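Local coordinates for protein leucine--tRNA ligase (Agrobacterium radiobacter, PDB 5AH5) that probably joins L-leucine to its cognate tRNA at the expense of ATP, as a class I aminoacyl-tRNA synthetase, and carries a separate editing domain, at residues Gly76-Gly81 with Met487-Asp492; Trp119-Ala124 with Pro501-Pro506; Leu132-Leu137 with Trp423-Pro428; Gln161-Ala166 with Ile417-Tyr422. All blocks are in the same frame, centred on the assembly; numbering follows the deposited sequence.

Contact 1: Gly76-Gly81 with Met487-Asp492; sequences GWDSFG and MDTFVD. With LSS (5'-O-(L-leucylsulfamoyl)adenosine), chain I.
At the amino-acid end of the synthetic site, where the leucyl part of the bound leucyl-sulfamoyl adenylate analogue lies, D78 and T489 face each other across two waters. Setting CG of D78 anti to the backbone N (chi1 -154°) turns its carboxylate to the ligand, and LSS N4 donates to D78 OD2 at 2.6 Å. The first water donates to the same D78 OD2 at 2.7 Å and is also hydrogen-bonded to T489 OG1, at 2.8 Å. The second is gripped from both segments: it accepts from F80 N at 3.1 Å and lies 2.7 Å from D492 OD2, with D78 OD1 and T489 OG1 as further partners. D492 OD2 also sits in plane at the edge of the F80 ring, 3.7 Å from F80 CD2, while Q134 holds its other oxygen. One residue before T489, D488 OD2 caps the short helix by accepting from F490 N at 3.1 Å. Direct carboxylate recognition of the leucyl amino group, backed by ordered water, forms the amino-acid end of the adenylate pocket in this class I synthetase.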
loop_
_atom_site.group_PDB
_atom_site.type_symbol
_atom_site.label_atom_id
_atom_site.label_comp_id
_atom_site.label_asym_id
_atom_site.label_seq_id
_atom_site.Cartn_x
_atom_site.Cartn_y
_atom_site.Cartn_z
ATOM N N GLY B 76 9.489 3.429 -11.359
ATOM C CA GLY B 76 10.451 2.421 -11.768
ATOM C C GLY B 76 9.673 1.116 -11.866
ATOM O O GLY B 76 8.429 1.117 -11.865
ATOM N N TRP B 77 10.397 0.022 -11.959
ATOM C CA TRP B 77 9.879 -1.205 -12.592
ATOM C C TRP B 77 10.145 -2.385 -11.688
ATOM O O TRP B 77 11.292 -2.665 -11.373
ATOM C CB TRP B 77 10.572 -1.353 -13.939
ATOM C CG TRP B 77 10.456 -0.055 -14.715
ATOM C CD1 TRP B 77 11.456 0.823 -14.973
ATOM C CD2 TRP B 77 9.244 0.587 -15.166
ATOM N NE1 TRP B 77 11.000 1.873 -15.701
ATOM C CE2 TRP B 77 9.625 1.774 -15.813
ATOM C CE3 TRP B 77 7.889 0.257 -15.113
ATOM C CZ2 TRP B 77 8.695 2.664 -16.353
ATOM C CZ3 TRP B 77 6.939 1.141 -15.697
ATOM C CH2 TRP B 77 7.348 2.329 -16.300
ATOM N N ASP B 78 9.080 -3.049 -11.242
ATOM C CA ASP B 78 9.170 -4.290 -10.442
ATOM C C ASP B 78 9.302 -5.453 -11.485
ATOM O O ASP B 78 8.329 -6.040 -11.910
ATOM C CB ASP B 78 7.946 -4.391 -9.556
ATOM C CG ASP B 78 8.152 -5.207 -8.296
ATOM O OD1 ASP B 78 9.242 -5.749 -8.080
ATOM O OD2 ASP B 78 7.184 -5.274 -7.467
ATOM N N SER B 79 10.549 -5.785 -11.878
ATOM C CA SER B 79 10.774 -6.508 -13.049
ATOM C C SER B 79 11.361 -7.919 -12.892
ATOM O O SER B 79 11.609 -8.530 -13.893
ATOM C CB SER B 79 11.578 -5.608 -14.015
ATOM O OG SER B 79 12.605 -4.944 -13.366
ATOM N N PHE B 80 11.580 -8.416 -11.669
ATOM C CA PHE B 80 12.049 -9.755 -11.410
ATOM C C PHE B 80 10.929 -10.632 -10.800
ATOM O O PHE B 80 9.861 -10.142 -10.364
ATOM C CB PHE B 80 13.230 -9.758 -10.410
ATOM C CG PHE B 80 14.656 -9.803 -11.048
ATOM C CD1 PHE B 80 14.942 -10.481 -12.229
ATOM C CD2 PHE B 80 15.722 -9.241 -10.356
ATOM C CE1 PHE B 80 16.236 -10.527 -12.752
ATOM C CE2 PHE B 80 17.018 -9.334 -10.844
ATOM C CZ PHE B 80 17.284 -9.958 -12.037
ATOM N N GLY B 81 11.199 -11.930 -10.810
ATOM C CA GLY B 81 10.370 -12.924 -10.213
ATOM C C GLY B 81 9.183 -13.333 -11.037
ATOM O O GLY B 81 9.081 -13.061 -12.215
ATOM N N MET B 487 16.457 -14.645 -5.470
ATOM C CA MET B 487 15.665 -13.987 -4.453
ATOM C C MET B 487 14.225 -13.772 -4.938
ATOM O O MET B 487 13.952 -13.355 -6.061
ATOM C CB MET B 487 16.314 -12.658 -4.062
ATOM C CG MET B 487 17.708 -12.808 -3.489
ATOM S SD MET B 487 18.348 -11.252 -2.883
ATOM C CE MET B 487 20.144 -11.433 -3.040
ATOM N N ASP B 488 13.290 -14.026 -4.063
ATOM C CA ASP B 488 11.884 -13.633 -4.366
ATOM C C ASP B 488 11.690 -12.130 -4.694
ATOM O O ASP B 488 12.385 -11.300 -4.134
ATOM C CB ASP B 488 10.993 -14.005 -3.225
ATOM C CG ASP B 488 9.499 -13.949 -3.636
ATOM O OD1 ASP B 488 9.016 -14.840 -4.436
ATOM O OD2 ASP B 488 8.839 -12.979 -3.149
ATOM N N THR B 489 10.805 -11.843 -5.652
ATOM C CA THR B 489 10.401 -10.476 -6.044
ATOM C C THR B 489 10.067 -9.532 -4.853
ATOM O O THR B 489 10.375 -8.352 -4.905
ATOM C CB THR B 489 9.235 -10.482 -7.037
ATOM O OG1 THR B 489 8.919 -9.144 -7.409
ATOM C CG2 THR B 489 7.964 -11.155 -6.507
ATOM N N PHE B 490 9.551 -10.072 -3.752
ATOM C CA PHE B 490 9.254 -9.233 -2.604
ATOM C C PHE B 490 10.466 -8.780 -1.800
ATOM O O PHE B 490 10.370 -7.812 -1.003
ATOM C CB PHE B 490 8.166 -9.844 -1.721
ATOM C CG PHE B 490 6.834 -9.878 -2.401
ATOM C CD1 PHE B 490 6.056 -8.704 -2.481
ATOM C CD2 PHE B 490 6.331 -11.052 -2.942
ATOM C CE1 PHE B 490 4.802 -8.742 -3.044
ATOM C CE2 PHE B 490 5.096 -11.080 -3.569
ATOM C CZ PHE B 490 4.332 -9.906 -3.630
ATOM N N VAL B 491 11.623 -9.372 -2.079
ATOM C CA VAL B 491 12.882 -8.822 -1.551
ATOM C C VAL B 491 13.150 -7.546 -2.299
ATOM O O VAL B 491 13.372 -6.556 -1.665
ATOM C CB VAL B 491 14.122 -9.805 -1.637
ATOM C CG1 VAL B 491 15.386 -9.164 -1.042
ATOM C CG2 VAL B 491 13.823 -11.059 -0.833
ATOM N N ASP B 492 13.066 -7.543 -3.635
ATOM C CA ASP B 492 13.349 -6.353 -4.407
ATOM C C ASP B 492 12.465 -5.164 -3.904
ATOM O O ASP B 492 12.924 -4.051 -3.677
ATOM C CB ASP B 492 13.017 -6.530 -5.870
ATOM C CG ASP B 492 13.704 -7.778 -6.560
ATOM O OD1 ASP B 492 14.296 -8.674 -5.914
ATOM O OD2 ASP B 492 13.543 -7.841 -7.781
HETATM C C1 LSS I . 2.325 -4.706 -8.018
HETATM N N1 LSS I . -7.626 -1.234 -10.200
HETATM O O1 LSS I . 1.337 -4.999 -7.383
HETATM S S1 LSS I . 1.028 -4.374 -10.088
HETATM C C2 LSS I . -6.968 -0.470 -9.331
HETATM N N2 LSS I . 2.299 -4.403 -9.304
HETATM O O2 LSS I . -3.134 -2.215 -6.754
HETATM N N3 LSS I . -5.645 -0.599 -9.092
HETATM O O3 LSS I . -1.038 -0.464 -6.366
HETATM C C4 LSS I . -4.957 -1.545 -9.775
HETATM N N4 LSS I . 4.809 -4.677 -8.286
HETATM O O4 LSS I . -1.516 -0.864 -9.605
HETATM C C5 LSS I . -5.607 -2.429 -10.628
HETATM O O5 LSS I . 0.101 -3.229 -9.474
HETATM C C6 LSS I . -6.970 -2.279 -10.820
HETATM N N6 LSS I . -7.599 -3.101 -11.700
HETATM C C7 LSS I . 5.013 -3.628 -5.362
HETATM N N7 LSS I . -4.679 -3.290 -11.118
HETATM C C8 LSS I . -3.483 -2.991 -10.542
HETATM C C9 LSS I . 3.764 -3.657 -6.246
HETATM N N9 LSS I . -3.663 -1.903 -9.748
HETATM C CA LSS I . 3.664 -4.736 -7.340
HETATM C C10 LSS I . 5.003 -4.864 -4.449
HETATM C C11 LSS I . 5.040 -2.256 -4.599
HETATM O O1A LSS I . 0.152 -5.554 -10.110
HETATM C C21 LSS I . -2.684 -1.251 -8.901
HETATM C C22 LSS I . -2.211 -2.139 -7.803
HETATM C C23 LSS I . -0.889 -1.489 -7.387
HETATM C C24 LSS I . -0.419 -0.930 -8.714
HETATM C C25 LSS I . 0.538 -1.873 -9.446
HETATM O O2A LSS I . 1.235 -3.918 -11.446
HETATM O O HOH W 1 7.567 -7.342 -5.761
HETATM O O HOH W 2 11.102 -7.455 -8.795
#

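Contact 2: Trp119-Ala124 with Pro501-Pro506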
loop_
_atom_site.group_PDB
_atom_site.type_symbol
_atom_site.label_atom_id
_atom_site.label_comp_id
_atom_site.label_asym_id
_atom_site.label_seq_id
_atom_site.Cartn_x
_atom_site.Cartn_y
_atom_site.Cartn_z
ATOM N N TRP B 119 12.117 11.150 -13.710
ATOM C CA TRP B 119 12.726 10.031 -14.498
ATOM C C TRP B 119 14.220 9.860 -14.274
ATOM O O TRP B 119 14.733 8.770 -14.471
ATOM C CB TRP B 119 12.440 10.218 -15.966
ATOM C CG TRP B 119 11.005 10.003 -16.334
ATOM C CD1 TRP B 119 10.193 10.894 -16.987
ATOM C CD2 TRP B 119 10.233 8.794 -16.186
ATOM N NE1 TRP B 119 8.976 10.347 -17.180
ATOM C CE2 TRP B 119 8.958 9.062 -16.714
ATOM C CE3 TRP B 119 10.500 7.519 -15.648
ATOM C CZ2 TRP B 119 7.932 8.128 -16.717
ATOM C CZ3 TRP B 119 9.491 6.595 -15.622
ATOM C CH2 TRP B 119 8.198 6.905 -16.154
ATOM N N ALA B 120 14.894 10.869 -13.731
ATOM C CA ALA B 120 16.315 10.728 -13.358
ATOM C C ALA B 120 16.435 9.795 -12.230
ATOM O O ALA B 120 17.523 9.313 -11.968
ATOM C CB ALA B 120 16.940 12.062 -12.940
ATOM N N ASN B 121 15.337 9.584 -11.514
ATOM C CA ASN B 121 15.299 8.696 -10.392
ATOM C C ASN B 121 14.743 7.307 -10.748
ATOM O O ASN B 121 14.571 6.516 -9.880
ATOM C CB ASN B 121 14.489 9.360 -9.230
ATOM C CG ASN B 121 15.195 10.598 -8.702
ATOM O OD1 ASN B 121 15.004 11.645 -9.239
ATOM N ND2 ASN B 121 16.125 10.428 -7.752
ATOM N N GLU B 122 14.480 7.039 -12.010
ATOM C CA GLU B 122 13.993 5.731 -12.404
ATOM C C GLU B 122 14.938 4.589 -12.036
ATOM O O GLU B 122 16.150 4.761 -12.002
ATOM C CB GLU B 122 13.763 5.750 -13.920
ATOM C CG GLU B 122 13.221 4.478 -14.599
ATOM C CD GLU B 122 13.118 4.655 -16.098
ATOM O OE1 GLU B 122 13.552 5.695 -16.648
ATOM O OE2 GLU B 122 12.525 3.788 -16.791
ATOM N N LEU B 123 14.369 3.438 -11.709
ATOM C CA LEU B 123 15.126 2.221 -11.501
ATOM C C LEU B 123 14.360 1.021 -12.013
ATOM O O LEU B 123 13.165 1.084 -12.344
ATOM C CB LEU B 123 15.477 1.996 -10.030
ATOM C CG LEU B 123 14.313 1.980 -9.035
ATOM C CD1 LEU B 123 13.596 0.603 -9.010
ATOM C CD2 LEU B 123 14.743 2.294 -7.616
ATOM N N ALA B 124 15.078 -0.086 -12.121
ATOM C CA ALA B 124 14.461 -1.346 -12.511
ATOM C C ALA B 124 15.110 -2.406 -11.646
ATOM O O ALA B 124 16.330 -2.456 -11.586
ATOM C CB ALA B 124 14.725 -1.569 -13.962
ATOM N N PRO B 501 16.072 7.536 -4.362
ATOM C CA PRO B 501 16.786 8.832 -4.248
ATOM C C PRO B 501 18.164 8.882 -4.901
ATOM O O PRO B 501 18.541 9.972 -5.325
ATOM C CB PRO B 501 16.930 9.025 -2.749
ATOM C CG PRO B 501 15.702 8.399 -2.216
ATOM C CD PRO B 501 15.637 7.092 -3.030
ATOM N N SER B 502 18.890 7.739 -5.026
ATOM C CA SER B 502 20.081 7.695 -5.903
ATOM C C SER B 502 20.220 6.302 -6.494
ATOM O O SER B 502 20.788 5.415 -5.860
ATOM C CB SER B 502 21.404 8.134 -5.218
ATOM O OG SER B 502 21.464 7.459 -4.050
ATOM N N PRO B 503 19.624 6.113 -7.666
ATOM C CA PRO B 503 19.383 4.793 -8.127
ATOM C C PRO B 503 20.570 4.167 -8.891
ATOM O O PRO B 503 20.501 2.980 -9.239
ATOM C CB PRO B 503 18.226 4.984 -9.031
ATOM C CG PRO B 503 18.466 6.302 -9.674
ATOM C CD PRO B 503 19.031 7.121 -8.552
ATOM N N SER B 504 21.640 4.915 -9.088
ATOM C CA SER B 504 22.832 4.360 -9.702
ATOM C C SER B 504 24.033 4.330 -8.812
ATOM O O SER B 504 25.103 4.022 -9.285
ATOM C CB SER B 504 23.079 5.023 -11.034
ATOM O OG SER B 504 23.679 6.232 -10.842
ATOM N N SER B 505 23.863 4.541 -7.514
ATOM C CA SER B 505 25.005 4.582 -6.594
ATOM C C SER B 505 25.566 3.186 -6.253
ATOM O O SER B 505 24.803 2.259 -5.998
ATOM C CB SER B 505 24.634 5.296 -5.274
ATOM O OG SER B 505 25.618 5.132 -4.231
ATOM N N PRO B 506 26.903 3.068 -6.121
ATOM C CA PRO B 506 27.518 1.826 -5.698
ATOM C C PRO B 506 27.270 1.511 -4.237
ATOM O O PRO B 506 27.615 0.403 -3.804
ATOM C CB PRO B 506 29.032 2.082 -5.931
ATOM C CG PRO B 506 29.174 3.524 -5.648
ATOM C CD PRO B 506 27.920 4.128 -6.282
#
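P503 is the centre of the contact, and van der Waals packing of its pyrrolidine ring makes up most of it. The ring rests mainly on the backbone of residues 120-122, with P503 CG 3.6 Å from E122 O and 3.9 Å from A120 O, so that ring carbons lie against these oxygens. A single apolar touch adds L123, whose CB stands 4.2 Å from P503 CB; both CA-CB bonds point across the interface. The two partners are loops of the catalytic part of the class I synthetase: residues 119-124 connect helices 95-112 and 128-143, while 501-506 runs between helices 489-492 and 511-517, making a type I beta turn from S502 to S505. Polar approaches are weaker. N121 ND2 comes within 3.5 Å of P501 O, but the angle is too poor for a hydrogen bond; that amide nitrogen instead donates to Y500 O, and N121 OD1 pairs with S118. E122 meets P503 through its backbone oxygen, whereas its carboxylate is bonded to W77 NE1 and K107 NZ.

Contact 3: Leu132-Leu137 with Trp423-Pro428; sequences LAQQKL and WGCPIP
P426 O receives the one hydrogen bond that crosses this contact, from Q135 NE2 at 3.0 Å with an N-H...O angle of 163°. The oxygen lies close to the amide plane of Q135, as a straight N-H bond requires, whereas the donor stands 46° out of the carbonyl plane of P426 and so misses the lone-pair directions. The other end of the amide is held too, because Q135 OE1 accepts from I447 N; two bonds, one at each end of the group, fix its rotation. With CG anti to the carbonyl carbon (chi1 -71°) and the chain extended beyond it, Q135 reaches from the helix across to the opposing backbone, and its aliphatic part packs on proline: Q135 CB is 3.8 Å from P428 CG, and Q135 CG is 3.9 Å from P428 CB. The CG of Q135 also comes within 4.0 Å of C425 SG. One residue earlier, Q134 passes C425, its NE2 lying 3.7 Å from C425 CB, but its amide is engaged elsewhere, by D492 OD1 at NE2 and W495 NE1 at OE1. M487 of the adjoining strand packs on both Q134 and C425. All five touching residues are buried. The arrangement is helix-on-strand packing, helix 128-143 of the catalytic part lying against the start of strand 425-432, whose far end carries the zinc ligand C432.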
loop_
_atom_site.group_PDB
_atom_site.type_symbol
_atom_site.label_atom_id
_atom_site.label_comp_id
_atom_site.label_asym_id
_atom_site.label_seq_id
_atom_site.Cartn_x
_atom_site.Cartn_y
_atom_site.Cartn_z
ATOM N N LEU B 132 23.446 -5.332 -7.746
ATOM C CA LEU B 132 24.665 -5.024 -6.910
ATOM C C LEU B 132 24.245 -4.529 -5.512
ATOM O O LEU B 132 24.561 -5.113 -4.418
ATOM C CB LEU B 132 25.543 -3.944 -7.659
ATOM C CG LEU B 132 26.721 -3.332 -6.851
ATOM C CD1 LEU B 132 27.650 -4.399 -6.269
ATOM C CD2 LEU B 132 27.523 -2.377 -7.722
ATOM N N ALA B 133 23.393 -3.512 -5.532
ATOM C CA ALA B 133 22.851 -3.013 -4.259
ATOM C C ALA B 133 22.172 -4.053 -3.419
ATOM O O ALA B 133 22.453 -4.187 -2.215
ATOM C CB ALA B 133 21.928 -1.849 -4.528
ATOM N N GLN B 134 21.332 -4.887 -4.021
ATOM C CA GLN B 134 20.604 -5.845 -3.206
ATOM C C GLN B 134 21.484 -6.936 -2.684
ATOM O O GLN B 134 21.281 -7.435 -1.576
ATOM C CB GLN B 134 19.465 -6.438 -4.041
ATOM C CG GLN B 134 18.480 -7.278 -3.248
ATOM C CD GLN B 134 17.102 -7.307 -3.918
ATOM O OE1 GLN B 134 16.410 -6.288 -3.960
ATOM N NE2 GLN B 134 16.726 -8.446 -4.478
ATOM N N GLN B 135 22.493 -7.323 -3.483
ATOM C CA GLN B 135 23.439 -8.363 -3.063
ATOM C C GLN B 135 24.245 -7.854 -1.899
ATOM O O GLN B 135 24.448 -8.583 -0.929
ATOM C CB GLN B 135 24.280 -8.848 -4.235
ATOM C CG GLN B 135 23.446 -9.673 -5.219
ATOM C CD GLN B 135 24.213 -10.098 -6.482
ATOM O OE1 GLN B 135 25.220 -9.501 -6.891
ATOM N NE2 GLN B 135 23.718 -11.141 -7.102
ATOM N N LYS B 136 24.611 -6.586 -1.925
ATOM C CA LYS B 136 25.291 -6.006 -0.743
ATOM C C LYS B 136 24.446 -6.006 0.449
ATOM O O LYS B 136 24.902 -6.401 1.549
ATOM C CB LYS B 136 25.773 -4.595 -0.970
ATOM C CG LYS B 136 26.848 -4.487 -2.008
ATOM C CD LYS B 136 27.288 -3.035 -2.092
ATOM C CE LYS B 136 28.299 -2.831 -3.171
ATOM N NZ LYS B 136 29.090 -1.604 -2.897
ATOM N N LEU B 137 23.184 -5.594 0.271
ATOM C CA LEU B 137 22.259 -5.630 1.404
ATOM C C LEU B 137 22.067 -7.058 1.903
ATOM O O LEU B 137 22.048 -7.303 3.095
ATOM C CB LEU B 137 20.899 -5.033 1.031
ATOM C CG LEU B 137 20.761 -3.515 0.904
ATOM C CD1 LEU B 137 19.265 -3.248 0.779
ATOM C CD2 LEU B 137 21.333 -2.798 2.102
ATOM N N TRP B 423 14.564 -16.193 -13.058
ATOM C CA TRP B 423 14.384 -14.768 -13.298
ATOM C C TRP B 423 14.182 -14.078 -11.971
ATOM O O TRP B 423 13.034 -13.802 -11.537
ATOM C CB TRP B 423 13.290 -14.523 -14.323
ATOM C CG TRP B 423 13.201 -13.097 -14.714
ATOM C CD1 TRP B 423 12.143 -12.238 -14.427
ATOM C CD2 TRP B 423 14.182 -12.312 -15.420
ATOM N NE1 TRP B 423 12.417 -11.010 -14.938
ATOM C CE2 TRP B 423 13.667 -11.011 -15.522
ATOM C CE3 TRP B 423 15.483 -12.578 -15.948
ATOM C CZ2 TRP B 423 14.355 -9.976 -16.179
ATOM C CZ3 TRP B 423 16.183 -11.549 -16.591
ATOM C CH2 TRP B 423 15.632 -10.251 -16.677
ATOM N N GLY B 424 15.309 -13.907 -11.282
ATOM C CA GLY B 424 15.372 -13.131 -10.016
ATOM C C GLY B 424 16.806 -12.827 -9.674
ATOM O O GLY B 424 17.776 -13.251 -10.374
ATOM N N CYS B 425 16.976 -12.158 -8.572
ATOM C CA CYS B 425 18.316 -11.695 -8.169
ATOM C C CYS B 425 19.146 -12.867 -7.652
ATOM O O CYS B 425 18.727 -13.498 -6.682
ATOM C CB CYS B 425 18.169 -10.665 -7.064
ATOM S SG CYS B 425 19.724 -9.913 -6.599
ATOM N N PRO B 426 20.354 -13.148 -8.246
ATOM C CA PRO B 426 21.116 -14.228 -7.672
ATOM C C PRO B 426 21.490 -14.031 -6.233
ATOM O O PRO B 426 21.687 -12.899 -5.805
ATOM C CB PRO B 426 22.361 -14.348 -8.605
ATOM C CG PRO B 426 21.913 -13.751 -9.888
ATOM C CD PRO B 426 20.972 -12.645 -9.482
ATOM N N ILE B 427 21.495 -15.124 -5.474
ATOM C CA ILE B 427 21.915 -15.154 -4.086
ATOM C C ILE B 427 23.467 -15.196 -4.076
ATOM O O ILE B 427 24.027 -16.123 -4.623
ATOM C CB ILE B 427 21.303 -16.354 -3.406
ATOM C CG1 ILE B 427 19.778 -16.113 -3.332
ATOM C CG2 ILE B 427 21.933 -16.609 -2.016
ATOM C CD1 ILE B 427 19.022 -17.062 -2.409
ATOM N N PRO B 428 24.139 -14.160 -3.502
ATOM C CA PRO B 428 25.585 -13.915 -3.657
ATOM C C PRO B 428 26.394 -14.724 -2.627
ATOM O O PRO B 428 27.104 -14.191 -1.749
ATOM C CB PRO B 428 25.685 -12.400 -3.464
ATOM C CG PRO B 428 24.680 -12.171 -2.370
ATOM C CD PRO B 428 23.492 -13.030 -2.786
#

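Contact 4: Gln161-Ala166 with Ile417-Tyr422; sequences QTVLAA and ISRQRY
Two torsions bring Q420 and T162 together: the Q420 side chain folds back at chi2 (63°), carrying its amide to the facing strand, while T162 holds OG1 anti to the backbone N (chi1 179°), turned to the Q420 backbone. A reciprocal pair of bonds results. V163 N donates to Q420 OE1 at 2.8 Å, almost straight at 168° and in the carbonyl plane of that amide, and Q420 N donates to T162 OG1 at 3.0 Å. D485 accepts from Q420 NE2. R419, also bent at chi2, passes across V163 with its CD 3.0 Å from V163 O, and its guanidinium has L164 CA over the centre of one face at 4.0 Å. D488 pairs with R419 NE in a salt bridge. The aliphatic CG of R421 closes on T162 CB at 4.1 Å, while E160 and E85 take its guanidinium. Strands 162-164 and 415-419 belong to one antiparallel sheet but are not paired directly: strands 153-157 and 182-191 link them, and here side-chain-to-backbone bonds bridge the two.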
loop_
_atom_site.group_PDB
_atom_site.type_symbol
_atom_site.label_atom_id
_atom_site.label_comp_id
_atom_site.label_asym_id
_atom_site.label_seq_id
_atom_site.Cartn_x
_atom_site.Cartn_y
_atom_site.Cartn_z
ATOM N N GLN B 161 6.875 -24.798 -9.491
ATOM C CA GLN B 161 8.114 -25.516 -9.230
ATOM C C GLN B 161 9.044 -24.669 -8.370
ATOM O O GLN B 161 10.265 -24.621 -8.561
ATOM C CB GLN B 161 8.772 -25.998 -10.561
ATOM C CG GLN B 161 7.955 -27.111 -11.249
ATOM C CD GLN B 161 8.168 -28.455 -10.532
ATOM O OE1 GLN B 161 9.284 -29.000 -10.550
ATOM N NE2 GLN B 161 7.125 -28.987 -9.885
ATOM N N THR B 162 8.478 -24.033 -7.368
ATOM C CA THR B 162 9.326 -23.380 -6.411
ATOM C C THR B 162 8.772 -23.324 -5.055
ATOM O O THR B 162 7.564 -23.451 -4.832
ATOM C CB THR B 162 9.732 -21.946 -6.900
ATOM O OG1 THR B 162 10.560 -21.286 -5.924
ATOM C CG2 THR B 162 8.542 -21.111 -7.244
ATOM N N VAL B 163 9.689 -23.097 -4.136
ATOM C CA VAL B 163 9.319 -22.778 -2.794
ATOM C C VAL B 163 8.636 -21.374 -2.812
ATOM O O VAL B 163 8.966 -20.540 -3.653
ATOM C CB VAL B 163 10.580 -22.818 -1.914
ATOM C CG1 VAL B 163 10.381 -22.111 -0.604
ATOM C CG2 VAL B 163 11.009 -24.215 -1.704
ATOM N N LEU B 164 7.640 -21.172 -1.951
ATOM C CA LEU B 164 6.932 -19.872 -1.773
ATOM C C LEU B 164 6.962 -19.466 -0.294
ATOM O O LEU B 164 6.986 -20.309 0.576
ATOM C CB LEU B 164 5.465 -19.975 -2.186
ATOM C CG LEU B 164 5.226 -20.186 -3.673
ATOM C CD1 LEU B 164 3.742 -20.294 -3.860
ATOM C CD2 LEU B 164 5.830 -19.114 -4.567
ATOM N N ALA B 165 6.942 -18.166 -0.026
ATOM C CA ALA B 165 6.772 -17.636 1.351
ATOM C C ALA B 165 5.342 -17.887 1.867
ATOM O O ALA B 165 4.456 -18.084 1.087
ATOM C CB ALA B 165 7.089 -16.134 1.382
ATOM N N ALA B 166 5.163 -17.947 3.175
ATOM C CA ALA B 166 3.839 -18.156 3.769
ATOM C C ALA B 166 2.852 -17.090 3.242
ATOM O O ALA B 166 1.668 -17.372 3.071
ATOM C CB ALA B 166 3.921 -18.122 5.282
ATOM N N ILE B 417 12.839 -16.684 1.191
ATOM C CA ILE B 417 13.205 -15.823 0.068
ATOM C C ILE B 417 13.874 -16.510 -1.103
ATOM O O ILE B 417 13.922 -15.940 -2.193
ATOM C CB ILE B 417 14.030 -14.592 0.511
ATOM C CG1 ILE B 417 15.296 -14.981 1.291
ATOM C CG2 ILE B 417 13.136 -13.715 1.372
ATOM C CD1 ILE B 417 16.326 -13.868 1.417
ATOM N N SER B 418 14.342 -17.728 -0.909
ATOM C CA SER B 418 14.971 -18.467 -1.985
ATOM C C SER B 418 13.956 -19.156 -2.892
ATOM O O SER B 418 13.020 -19.805 -2.438
ATOM C CB SER B 418 16.055 -19.419 -1.467
ATOM O OG SER B 418 15.685 -20.153 -0.316
ATOM N N ARG B 419 14.154 -18.957 -4.185
ATOM C CA ARG B 419 13.254 -19.429 -5.204
ATOM C C ARG B 419 14.048 -20.266 -6.212
ATOM O O ARG B 419 15.118 -19.851 -6.630
ATOM C CB ARG B 419 12.594 -18.217 -5.886
ATOM C CG ARG B 419 11.845 -17.355 -4.870
ATOM C CD ARG B 419 10.604 -18.075 -4.381
ATOM N NE ARG B 419 9.882 -17.228 -3.435
ATOM C CZ ARG B 419 10.007 -17.292 -2.135
ATOM N NH1 ARG B 419 10.794 -18.208 -1.562
ATOM N NH2 ARG B 419 9.320 -16.435 -1.379
ATOM N N GLN B 420 13.491 -21.389 -6.652
ATOM C CA GLN B 420 14.180 -22.285 -7.638
ATOM C C GLN B 420 13.780 -21.828 -8.988
ATOM O O GLN B 420 13.175 -22.542 -9.798
ATOM C CB GLN B 420 13.890 -23.785 -7.416
ATOM C CG GLN B 420 14.319 -24.312 -6.010
ATOM C CD GLN B 420 13.534 -23.635 -4.839
ATOM O OE1 GLN B 420 12.332 -23.598 -4.901
ATOM N NE2 GLN B 420 14.211 -23.091 -3.822
ATOM N N ARG B 421 14.193 -20.613 -9.276
ATOM C CA ARG B 421 13.785 -19.927 -10.505
ATOM C C ARG B 421 14.958 -19.166 -11.096
ATOM O O ARG B 421 15.787 -18.726 -10.368
ATOM C CB ARG B 421 12.697 -18.935 -10.096
ATOM C CG ARG B 421 11.384 -19.630 -9.894
ATOM C CD ARG B 421 10.793 -19.519 -11.263
ATOM N NE ARG B 421 9.629 -20.240 -11.286
ATOM C CZ ARG B 421 8.561 -19.932 -12.015
ATOM N NH1 ARG B 421 8.510 -18.927 -12.893
ATOM N NH2 ARG B 421 7.554 -20.718 -11.860
ATOM N N TYR B 422 14.963 -19.032 -12.408
ATOM C CA TYR B 422 15.927 -18.264 -13.153
ATOM C C TYR B 422 15.792 -16.715 -12.944
ATOM O O TYR B 422 16.792 -16.022 -12.672
ATOM C CB TYR B 422 15.757 -18.552 -14.642
ATOM C CG TYR B 422 16.606 -17.707 -15.574
ATOM C CD1 TYR B 422 17.989 -17.931 -15.741
ATOM C CD2 TYR B 422 16.040 -16.732 -16.349
ATOM C CE1 TYR B 422 18.748 -17.150 -16.624
ATOM C CE2 TYR B 422 16.788 -15.927 -17.163
ATOM C CZ TYR B 422 18.164 -16.171 -17.325
ATOM O OH TYR B 422 18.890 -15.370 -18.188
#

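Overall arrangement
Contact 1 is the hub, meeting the ligand directly and touching all three others. To contact 2, with centres 15 Å apart, it is tied by a probable hydrogen bond between W77 NE1 and E122 OE2 at 2.7 Å. Contact 3, with its centre 10 Å from that of contact 1, is joined by probable hydrogen bonds of G81 N with W423 O (2.7 Å) and S79 O with W423 NE1 (2.8 Å). The D488-R419 salt bridge leads to contact 4. L123, Q134 and R419 side chains stay about 10, 12 and 13 Å from the bound analogue. A probable hydrogen bond, P506 O with K136 NZ, couples contacts 2 and 3; I427 CD1 packs 3.9 Å from S418 CB between contacts 3 and 4, on successive strands. Contacts 2 and 4 do not touch.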